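Long-range contacts in mandelate racemase (Bordetella bronchiseptica, PDB 3H12), which probably catalyses a metal-dependent racemisation or related reaction of a carboxylate substrate, as a putative mandelate racemase of the enolase superfamily: residues L172-A177 with V200-S205; F226-S231 with I250-N255; D195-V200 with G222-E227. All coordinates share one frame; numbering follows the deposited sequence.

Interaction 1 of 3, residues L172-A177 with V200-S205; sequences LKVGRA and VDANQS. With NA (sodium ion), chain C.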
loop_
_atom_site.group_PDB
_atom_site.type_symbol
_atom_site.label_atom_id
_atom_site.label_comp_id
_atom_site.label_asym_id
_atom_site.label_seq_id
_atom_site.Cartn_x
_atom_site.Cartn_y
_atom_site.Cartn_z
ATOM N N LEU A 172 17.846 12.944 -29.519
ATOM C CA LEU A 172 16.952 12.964 -30.630
ATOM C C LEU A 172 15.585 13.400 -30.164
ATOM O O LEU A 172 15.013 12.847 -29.185
ATOM C CB LEU A 172 16.766 11.523 -31.209
ATOM C CG LEU A 172 15.672 11.412 -32.320
ATOM C CD1 LEU A 172 16.264 12.153 -33.636
ATOM C CD2 LEU A 172 15.501 9.876 -32.610
ATOM N N LYS A 173 14.952 14.304 -30.904
ATOM C CA LYS A 173 13.555 14.666 -30.642
ATOM C C LYS A 173 12.617 13.762 -31.376
ATOM O O LYS A 173 12.809 13.403 -32.543
ATOM C CB LYS A 173 13.274 16.087 -31.169
ATOM C CG LYS A 173 14.162 17.105 -30.534
ATOM C CD LYS A 173 13.721 17.398 -29.038
ATOM C CE LYS A 173 14.434 18.515 -28.398
ATOM N NZ LYS A 173 13.692 18.949 -27.117
ATOM N N VAL A 174 11.544 13.368 -30.665
ATOM C CA VAL A 174 10.592 12.319 -31.195
ATOM C C VAL A 174 9.176 12.774 -30.850
ATOM O O VAL A 174 8.922 13.805 -30.174
ATOM C CB VAL A 174 10.863 10.927 -30.597
ATOM C CG1 VAL A 174 12.244 10.416 -30.861
ATOM C CG2 VAL A 174 10.589 10.945 -29.056
ATOM N N GLY A 175 8.172 12.049 -31.445
ATOM C CA GLY A 175 6.832 12.199 -30.902
ATOM C C GLY A 175 5.839 12.484 -31.982
ATOM O O GLY A 175 4.615 12.332 -31.759
ATOM N N ARG A 176 6.276 12.988 -33.112
ATOM C CA ARG A 176 5.255 13.323 -34.164
ATOM C C ARG A 176 4.929 12.007 -34.942
ATOM O O ARG A 176 3.726 11.753 -35.259
ATOM C CB ARG A 176 5.749 14.442 -35.098
ATOM C CG ARG A 176 4.911 14.781 -36.284
ATOM C CD ARG A 176 5.931 15.120 -37.344
ATOM N NE ARG A 176 5.875 16.488 -37.595
ATOM C CZ ARG A 176 6.777 17.142 -38.294
ATOM N NH1 ARG A 176 7.873 16.517 -38.825
ATOM N NH2 ARG A 176 6.539 18.422 -38.481
ATOM N N ALA A 177 5.947 11.222 -35.256
ATOM C CA ALA A 177 5.706 10.059 -36.087
ATOM C C ALA A 177 6.490 8.894 -35.543
ATOM O O ALA A 177 7.620 8.640 -35.902
ATOM C CB ALA A 177 6.144 10.455 -37.580
ATOM N N VAL A 200 16.515 10.450 -25.831
ATOM C CA VAL A 200 15.301 10.696 -26.644
ATOM C C VAL A 200 14.451 11.631 -25.873
ATOM O O VAL A 200 14.331 11.539 -24.615
ATOM C CB VAL A 200 14.559 9.288 -26.841
ATOM C CG1 VAL A 200 13.166 9.431 -27.424
ATOM C CG2 VAL A 200 15.486 8.532 -27.845
ATOM N N ASP A 201 13.779 12.571 -26.570
ATOM C CA ASP A 201 12.971 13.635 -25.872
ATOM C C ASP A 201 11.689 13.820 -26.692
ATOM O O ASP A 201 11.717 14.180 -27.896
ATOM C CB ASP A 201 13.821 14.907 -25.872
ATOM C CG ASP A 201 13.087 16.097 -25.233
ATOM O OD1 ASP A 201 11.856 16.006 -24.881
ATOM O OD2 ASP A 201 13.811 17.125 -25.074
ATOM N N ALA A 202 10.532 13.499 -26.081
ATOM C CA ALA A 202 9.237 13.639 -26.813
ATOM C C ALA A 202 8.509 14.900 -26.546
ATOM O O ALA A 202 7.414 15.128 -27.115
ATOM C CB ALA A 202 8.315 12.437 -26.332
ATOM N N ASN A 203 9.092 15.828 -25.717
ATOM C CA ASN A 203 8.450 17.138 -25.440
ATOM C C ASN A 203 6.932 16.982 -25.175
ATOM O O ASN A 203 6.077 17.780 -25.611
ATOM C CB ASN A 203 8.610 18.163 -26.668
ATOM C CG ASN A 203 10.018 18.713 -26.722
ATOM O OD1 ASN A 203 10.833 18.212 -27.488
ATOM N ND2 ASN A 203 10.307 19.727 -25.882
ATOM N N GLN A 204 6.643 16.037 -24.297
ATOM C CA GLN A 204 5.228 15.771 -23.793
ATOM C C GLN A 204 4.274 15.383 -24.894
ATOM O O GLN A 204 3.074 15.625 -24.743
ATOM C CB GLN A 204 4.638 17.044 -23.087
ATOM C CG GLN A 204 5.620 17.656 -22.033
ATOM C CD GLN A 204 4.972 18.826 -21.312
ATOM O OE1 GLN A 204 3.885 18.686 -20.695
ATOM N NE2 GLN A 204 5.520 20.054 -21.455
ATOM N N SER A 205 4.784 14.862 -26.012
ATOM C CA SER A 205 3.887 14.778 -27.175
ATOM C C SER A 205 3.172 13.401 -27.259
ATOM O O SER A 205 2.331 13.226 -28.178
ATOM C CB SER A 205 4.664 15.190 -28.426
ATOM O OG SER A 205 5.477 14.104 -28.732
HETATM NA NA NA C . 13.669 18.887 -23.360
HETATM O O HOH W 1 9.861 16.543 -29.510
HETATM O O HOH W 2 2.444 13.094 -30.807
HETATM O O HOH W 3 11.484 18.100 -23.376
HETATM O O HOH W 4 12.795 20.574 -24.751
HETATM O O HOH W 5 15.810 19.972 -24.058
#
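Leu-172 and Lys-173 lie parallel to Val-200 and Asp-201, joined by bonds from Asp-201 N to Leu-172 O (2.9 Å) and from Val-174 N to Asp-201 O (2.9 Å). Both strands then leave the sheet in loops. The Lys-173 and Asp-201 side chains run side by side on one sheet face. A bend at chi2 (-74°) carries the lysine chain past Asn-203 OD1 and brings NZ to Asp-201 OD2 at 2.7 Å in a salt bridge. NZ comes from above the carboxylate plane, 65° out of it. The same nitrogen donates to Asn-203 OD1 at 3.0 Å, in the amide plane and on a lone pair. With CG anti to its backbone N (chi1 178°), Asp-201 also directs OD2 to the sodium ion, 2.5 Å away. Its other oxygen, OD1, takes the Asn-203 N-H at 2.9 Å, closing an Asx turn, and accepts from water 3 of the metal shell. Water 1 lies within bonding distance of Val-174 O and Asn-203 OD1. On the opposite sheet face, Val-174 CG2 presses on Val-200 CG1 at 3.4 Å, tighter than usual, and also touches the Ala-202 methyl; helix 178-192 covers this side. Farther along the loops, Ser-205 OG, bonded to Ala-202 O, packs on Gly-175 CA at 3.2 Å. Asn-203 O is held by Arg-95 of a second subunit. Asp-201 OD2 thus serves an ammonium group and a metal ion together, which would polarise the carboxylate, while the Asx turn steadies its second oxygen.

Interaction 2 of 3, residues F226-S231 with I250-N255; sequences FEEPLS and IATGEN. With NA (sodium ion), chain C.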
loop_
_atom_site.group_PDB
_atom_site.type_symbol
_atom_site.label_atom_id
_atom_site.label_comp_id
_atom_site.label_asym_id
_atom_site.label_seq_id
_atom_site.Cartn_x
_atom_site.Cartn_y
_atom_site.Cartn_z
ATOM N N PHE A 226 14.574 8.768 -21.578
ATOM C CA PHE A 226 13.340 9.145 -22.310
ATOM C C PHE A 226 12.808 10.314 -21.553
ATOM O O PHE A 226 12.356 10.236 -20.386
ATOM C CB PHE A 226 12.419 7.903 -22.143
ATOM C CG PHE A 226 11.175 7.925 -22.999
ATOM C CD1 PHE A 226 10.969 8.917 -23.939
ATOM C CD2 PHE A 226 10.219 6.937 -22.853
ATOM C CE1 PHE A 226 9.835 8.885 -24.788
ATOM C CE2 PHE A 226 9.014 6.895 -23.683
ATOM C CZ PHE A 226 8.840 7.886 -24.628
ATOM N N GLU A 227 13.020 11.486 -22.187
ATOM C CA GLU A 227 12.707 12.813 -21.632
ATOM C C GLU A 227 11.379 13.358 -22.082
ATOM O O GLU A 227 10.962 13.149 -23.195
ATOM C CB GLU A 227 13.840 13.780 -22.072
ATOM C CG GLU A 227 13.538 15.249 -21.772
ATOM C CD GLU A 227 14.799 16.040 -22.026
ATOM O OE1 GLU A 227 15.916 15.510 -22.259
ATOM O OE2 GLU A 227 14.636 17.328 -21.883
ATOM N N GLU A 228 10.688 13.903 -21.082
ATOM C CA GLU A 228 9.290 14.436 -21.252
ATOM C C GLU A 228 8.486 13.447 -22.122
ATOM O O GLU A 228 7.879 13.776 -23.144
ATOM C CB GLU A 228 9.273 15.864 -21.911
ATOM C CG GLU A 228 9.561 16.923 -20.821
ATOM C CD GLU A 228 9.101 18.310 -21.231
ATOM O OE1 GLU A 228 8.970 18.569 -22.473
ATOM O OE2 GLU A 228 8.747 19.071 -20.297
ATOM N N PRO A 229 8.385 12.154 -21.744
ATOM C CA PRO A 229 7.656 11.152 -22.540
ATOM C C PRO A 229 6.177 11.488 -22.595
ATOM O O PRO A 229 5.516 11.099 -23.577
ATOM C CB PRO A 229 7.858 9.869 -21.761
ATOM C CG PRO A 229 8.092 10.316 -20.298
ATOM C CD PRO A 229 8.975 11.573 -20.506
ATOM N N LEU A 230 5.626 12.176 -21.536
ATOM C CA LEU A 230 4.182 12.389 -21.411
ATOM C C LEU A 230 4.036 13.853 -20.892
ATOM O O LEU A 230 5.019 14.538 -20.506
ATOM C CB LEU A 230 3.595 11.520 -20.234
ATOM C CG LEU A 230 3.813 9.999 -20.475
ATOM C CD1 LEU A 230 3.322 9.346 -19.181
ATOM C CD2 LEU A 230 2.973 9.544 -21.659
ATOM N N SER A 231 2.789 14.381 -20.928
ATOM C CA SER A 231 2.482 15.604 -20.196
ATOM C C SER A 231 3.103 15.582 -18.827
ATOM O O SER A 231 2.992 14.595 -18.080
ATOM C CB SER A 231 0.950 15.581 -20.026
ATOM O OG SER A 231 0.597 16.650 -19.114
ATOM N N ILE A 250 13.700 7.346 -16.952
ATOM C CA ILE A 250 12.613 8.314 -17.255
ATOM C C ILE A 250 13.067 9.694 -16.716
ATOM O O ILE A 250 13.349 9.870 -15.525
ATOM C CB ILE A 250 11.292 7.796 -16.574
ATOM C CG1 ILE A 250 10.959 6.394 -17.009
ATOM C CG2 ILE A 250 10.176 8.822 -16.860
ATOM C CD1 ILE A 250 10.977 6.166 -18.561
ATOM N N ALA A 251 13.054 10.697 -17.612
ATOM C CA ALA A 251 13.599 12.016 -17.258
ATOM C C ALA A 251 12.568 13.088 -17.550
ATOM O O ALA A 251 11.852 13.003 -18.519
ATOM C CB ALA A 251 14.869 12.304 -18.164
ATOM N N THR A 252 12.379 14.056 -16.655
ATOM C CA THR A 252 11.589 15.215 -16.997
ATOM C C THR A 252 12.061 16.326 -16.046
ATOM O O THR A 252 12.698 16.093 -15.020
ATOM C CB THR A 252 10.074 14.840 -16.833
ATOM O OG1 THR A 252 9.352 16.018 -17.281
ATOM C CG2 THR A 252 9.683 14.596 -15.360
ATOM N N GLY A 253 11.764 17.574 -16.446
ATOM C CA GLY A 253 11.882 18.634 -15.422
ATOM C C GLY A 253 11.975 20.077 -16.017
ATOM O O GLY A 253 11.819 20.982 -15.184
ATOM N N GLU A 254 12.236 20.224 -17.324
ATOM C CA GLU A 254 12.282 21.615 -17.782
ATOM C C GLU A 254 11.004 22.390 -17.558
ATOM O O GLU A 254 11.034 23.645 -17.459
ATOM C CB GLU A 254 12.731 21.646 -19.217
ATOM C CG GLU A 254 11.656 21.210 -20.111
ATOM C CD GLU A 254 12.262 21.024 -21.540
ATOM O OE1 GLU A 254 11.957 21.754 -22.477
ATOM O OE2 GLU A 254 13.041 20.077 -21.605
ATOM N N ASN A 255 9.837 21.735 -17.471
ATOM C CA ASN A 255 8.584 22.427 -17.326
ATOM C C ASN A 255 7.907 22.172 -15.974
ATOM O O ASN A 255 6.713 22.473 -15.822
ATOM C CB ASN A 255 7.658 22.017 -18.521
ATOM C CG ASN A 255 8.119 22.614 -19.815
ATOM O OD1 ASN A 255 8.405 21.875 -20.814
ATOM N ND2 ASN A 255 8.324 23.918 -19.796
HETATM NA NA NA C . 13.669 18.887 -23.360
HETATM O O HOH W 6 9.485 18.877 -17.782
HETATM O O HOH W 3 11.484 18.100 -23.376
HETATM O O HOH W 4 12.795 20.574 -24.751
HETATM O O HOH W 5 15.810 19.972 -24.058
#
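Phe-226 and Ile-250 pack on the closed side of this contact, Phe-226 CB meeting Ile-250 CD1 at 4.2 Å. Pro-229 folds back so that its CB sits over the centre of the Phe-226 ring, while its CG reaches Ile-250 CG2 at 4.3 Å; helices 208-220 and 235-242 cover this face. The parallel strands are joined by Ala-251 N to Phe-226 O (2.9 Å) and Glu-228 N to Ala-251 O (3.0 Å). They are successive strands of the barrel, linked by helix 235-242 in a beta-alpha-beta crossover, and their C-terminal ends open onto the metal site. There the contact is looser and wet. Extended Glu-227 (chi1 170°) and Glu-254 cross at about a right angle and bind the sodium ion through OE2, at 2.4 Å from Glu-227 and 2.2 Å from Glu-254. Their carboxylate planes stand 69° apart, and Glu-227 OE1 turns instead to Lys-171. Glu-228 stays in the second shell, its carboxylate stacked on that of Glu-254 with the planes 22° apart. Its OE1 accepts from metal-bound water 3, and its OE2 accepts a hydrogen bond from water 6 (2.6 Å), which is also bonded to Thr-252 OG1 and Asn-255 N.

Interaction 3 of 3, residues D195-V200 with G222-E227; sequences DVEILV and GCYWFE. With NA (sodium ion), chain C.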
loop_
_atom_site.group_PDB
_atom_site.type_symbol
_atom_site.label_atom_id
_atom_site.label_comp_id
_atom_site.label_asym_id
_atom_site.label_seq_id
_atom_site.Cartn_x
_atom_site.Cartn_y
_atom_site.Cartn_z
ATOM N N ASP A 195 28.983 2.476 -27.365
ATOM C CA ASP A 195 29.459 3.418 -26.305
ATOM C C ASP A 195 28.939 4.889 -26.365
ATOM O O ASP A 195 29.027 5.684 -25.369
ATOM C CB ASP A 195 30.951 3.535 -26.258
ATOM C CG ASP A 195 31.589 2.306 -25.772
ATOM O OD1 ASP A 195 31.606 2.028 -24.532
ATOM O OD2 ASP A 195 32.053 1.619 -26.688
ATOM N N VAL A 196 28.393 5.253 -27.494
ATOM C CA VAL A 196 27.837 6.654 -27.631
ATOM C C VAL A 196 26.449 6.614 -27.002
ATOM O O VAL A 196 25.676 5.638 -27.257
ATOM C CB VAL A 196 27.673 6.957 -29.090
ATOM C CG1 VAL A 196 26.880 8.295 -29.268
ATOM C CG2 VAL A 196 29.151 7.012 -29.705
ATOM N N GLU A 197 26.130 7.594 -26.160
ATOM C CA GLU A 197 24.816 7.531 -25.546
ATOM C C GLU A 197 23.811 8.236 -26.427
ATOM O O GLU A 197 24.117 9.316 -26.978
ATOM C CB GLU A 197 24.804 8.187 -24.204
ATOM C CG GLU A 197 25.816 7.519 -23.239
ATOM C CD GLU A 197 25.319 6.160 -22.715
ATOM O OE1 GLU A 197 24.242 5.697 -23.094
ATOM O OE2 GLU A 197 26.112 5.526 -21.916
ATOM N N ILE A 198 22.597 7.683 -26.609
ATOM C CA ILE A 198 21.534 8.258 -27.391
ATOM C C ILE A 198 20.368 8.569 -26.427
ATOM O O ILE A 198 19.895 7.634 -25.706
ATOM C CB ILE A 198 21.091 7.347 -28.518
ATOM C CG1 ILE A 198 22.289 7.099 -29.481
ATOM C CG2 ILE A 198 19.828 7.970 -29.241
ATOM C CD1 ILE A 198 21.886 6.067 -30.602
ATOM N N LEU A 199 20.028 9.852 -26.313
ATOM C CA LEU A 199 18.917 10.344 -25.445
ATOM C C LEU A 199 17.745 10.585 -26.352
ATOM O O LEU A 199 17.950 10.958 -27.533
ATOM C CB LEU A 199 19.353 11.640 -24.820
ATOM C CG LEU A 199 20.410 11.485 -23.639
ATOM C CD1 LEU A 199 21.662 10.765 -24.005
ATOM C CD2 LEU A 199 20.656 12.958 -23.266
ATOM N N VAL A 200 16.515 10.450 -25.831
ATOM C CA VAL A 200 15.301 10.696 -26.644
ATOM C C VAL A 200 14.451 11.631 -25.873
ATOM O O VAL A 200 14.331 11.539 -24.615
ATOM C CB VAL A 200 14.559 9.288 -26.841
ATOM C CG1 VAL A 200 13.166 9.431 -27.424
ATOM C CG2 VAL A 200 15.486 8.532 -27.845
ATOM N N GLY A 222 19.006 0.639 -26.504
ATOM C CA GLY A 222 19.996 0.932 -25.438
ATOM C C GLY A 222 20.038 2.430 -25.127
ATOM O O GLY A 222 21.064 2.973 -24.739
ATOM N N CYS A 223 18.886 3.126 -25.226
ATOM C CA CYS A 223 18.892 4.596 -25.032
ATOM C C CYS A 223 19.117 4.982 -23.551
ATOM O O CYS A 223 18.744 4.253 -22.615
ATOM C CB CYS A 223 17.570 5.228 -25.467
ATOM S SG CYS A 223 17.392 5.149 -27.243
ATOM N N TYR A 224 19.775 6.136 -23.339
ATOM C CA TYR A 224 20.122 6.520 -21.962
ATOM C C TYR A 224 18.915 7.049 -21.186
ATOM O O TYR A 224 18.786 6.666 -19.970
ATOM C CB TYR A 224 21.228 7.555 -22.087
ATOM C CG TYR A 224 21.848 7.952 -20.723
ATOM C CD1 TYR A 224 22.847 7.200 -20.212
ATOM C CD2 TYR A 224 21.398 9.097 -20.058
ATOM C CE1 TYR A 224 23.441 7.551 -19.007
ATOM C CE2 TYR A 224 21.984 9.542 -18.861
ATOM C CZ TYR A 224 23.000 8.699 -18.341
ATOM O OH TYR A 224 23.551 9.084 -17.138
ATOM N N TRP A 225 18.075 7.879 -21.825
ATOM C CA TRP A 225 16.884 8.356 -21.102
ATOM C C TRP A 225 15.797 8.681 -22.117
ATOM O O TRP A 225 16.068 8.823 -23.330
ATOM C CB TRP A 225 17.176 9.518 -20.099
ATOM C CG TRP A 225 17.423 10.903 -20.691
ATOM C CD1 TRP A 225 16.766 11.579 -21.724
ATOM C CD2 TRP A 225 18.337 11.850 -20.153
ATOM N NE1 TRP A 225 17.263 12.907 -21.859
ATOM C CE2 TRP A 225 18.181 13.091 -20.862
ATOM C CE3 TRP A 225 19.228 11.767 -19.103
ATOM C CZ2 TRP A 225 18.990 14.235 -20.573
ATOM C CZ3 TRP A 225 19.970 12.901 -18.762
ATOM C CH2 TRP A 225 19.840 14.104 -19.510
ATOM N N PHE A 226 14.574 8.768 -21.578
ATOM C CA PHE A 226 13.340 9.145 -22.310
ATOM C C PHE A 226 12.808 10.314 -21.553
ATOM O O PHE A 226 12.356 10.236 -20.386
ATOM C CB PHE A 226 12.419 7.903 -22.143
ATOM C CG PHE A 226 11.175 7.925 -22.999
ATOM C CD1 PHE A 226 10.969 8.917 -23.939
ATOM C CD2 PHE A 226 10.219 6.937 -22.853
ATOM C CE1 PHE A 226 9.835 8.885 -24.788
ATOM C CE2 PHE A 226 9.014 6.895 -23.683
ATOM C CZ PHE A 226 8.840 7.886 -24.628
ATOM N N GLU A 227 13.020 11.486 -22.187
ATOM C CA GLU A 227 12.707 12.813 -21.632
ATOM C C GLU A 227 11.379 13.358 -22.082
ATOM O O GLU A 227 10.962 13.149 -23.195
ATOM C CB GLU A 227 13.840 13.780 -22.072
ATOM C CG GLU A 227 13.538 15.249 -21.772
ATOM C CD GLU A 227 14.799 16.040 -22.026
ATOM O OE1 GLU A 227 15.916 15.510 -22.259
ATOM O OE2 GLU A 227 14.636 17.328 -21.883
HETATM NA NA NA C . 13.669 18.887 -23.360
HETATM O O HOH W 7 22.501 5.276 -24.940
HETATM O O HOH W 4 12.795 20.574 -24.751
HETATM O O HOH W 5 15.810 19.972 -24.058
HETATM O O HOH W 3 11.484 18.100 -23.376
#
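Ile-198 and Val-200 carry the backbone bonds of this contact to the 222-227 segment. Tyr-224 N donates to Ile-198 O at 2.8 Å, Val-200 N to Trp-225 O at 3.0 Å, and Glu-227 N to Val-200 O at 2.8 Å. The strand axes of 197-200 and 225-227 are inclined by 25°. Tyr-224 is an extra residue in the register, since Ile-198 faces Cys-223 and Leu-199 already faces Trp-225; beyond it, the buried Trp-225 N has no partner.

Among the apolar contacts, Leu-199 meets two aromatic residues. Its CD2 lies over one face of the Trp-225 indole, 3.8 Å from the centroid of the six-membered ring and offset toward the rim, a CH-pi contact. Trp-225 meets it because CG sits between its backbone N and carbonyl carbon (chi1 75°), which turns the indole toward Leu-199; the ring's edge then faces Val-200 O. The other branch, Leu-199 CD1, touches Tyr-224 CB at 3.8 Å. The Glu-197 chain, bent at chi2 (-75°), packs OE1 obliquely against the Tyr-224 ring, 3.5 Å from Tyr-224 CD1. On the opposite sheet face, Cys-223 SG packs against Val-200 CG2 at 3.9 Å and more loosely against Ile-198 CG2, and Val-200 CG1 reaches Phe-226 CD1, under helices 178-192 and 208-220.

Polar contacts mark the two ends. At the outer end water 7 accepts from Ile-198 N and lies within bonding distance of Glu-197 OE1 and Gly-222 O. At the inner end Glu-227 OE1 is salt-bridged to Lys-171 and bonded to Gln-275, and the indole NE1 adds a weak bond.

Gly-222, with positive phi, ends helix 208-220 in a Schellman motif before the chain enters the strand: the return of a beta-alpha-beta unit in the TIM-type barrel of the enolase superfamily.

The three contacts join four consecutive parallel strands of one barrel, 169-173, 197-201, 225-227 and 249-252, each through a beta-alpha-beta unit. Interaction 3 supplies the middle pairing: it shares Val-200 with interaction 1 and Phe-226 and Glu-227 with interaction 2. All three are largely buried, but interaction 3 alone runs toward the N-terminal ends of the strands, where Gly-222 is exposed and a water lies between the segments, though its other end still reaches the sodium ion through Glu-227. Interactions 1 and 2, at the C-terminal ends, carry charged groups and metal-bound waters on one face and apolar side chains on the other. Asp-201, Glu-227 and Glu-254 complete the protein ligands of the sodium ion.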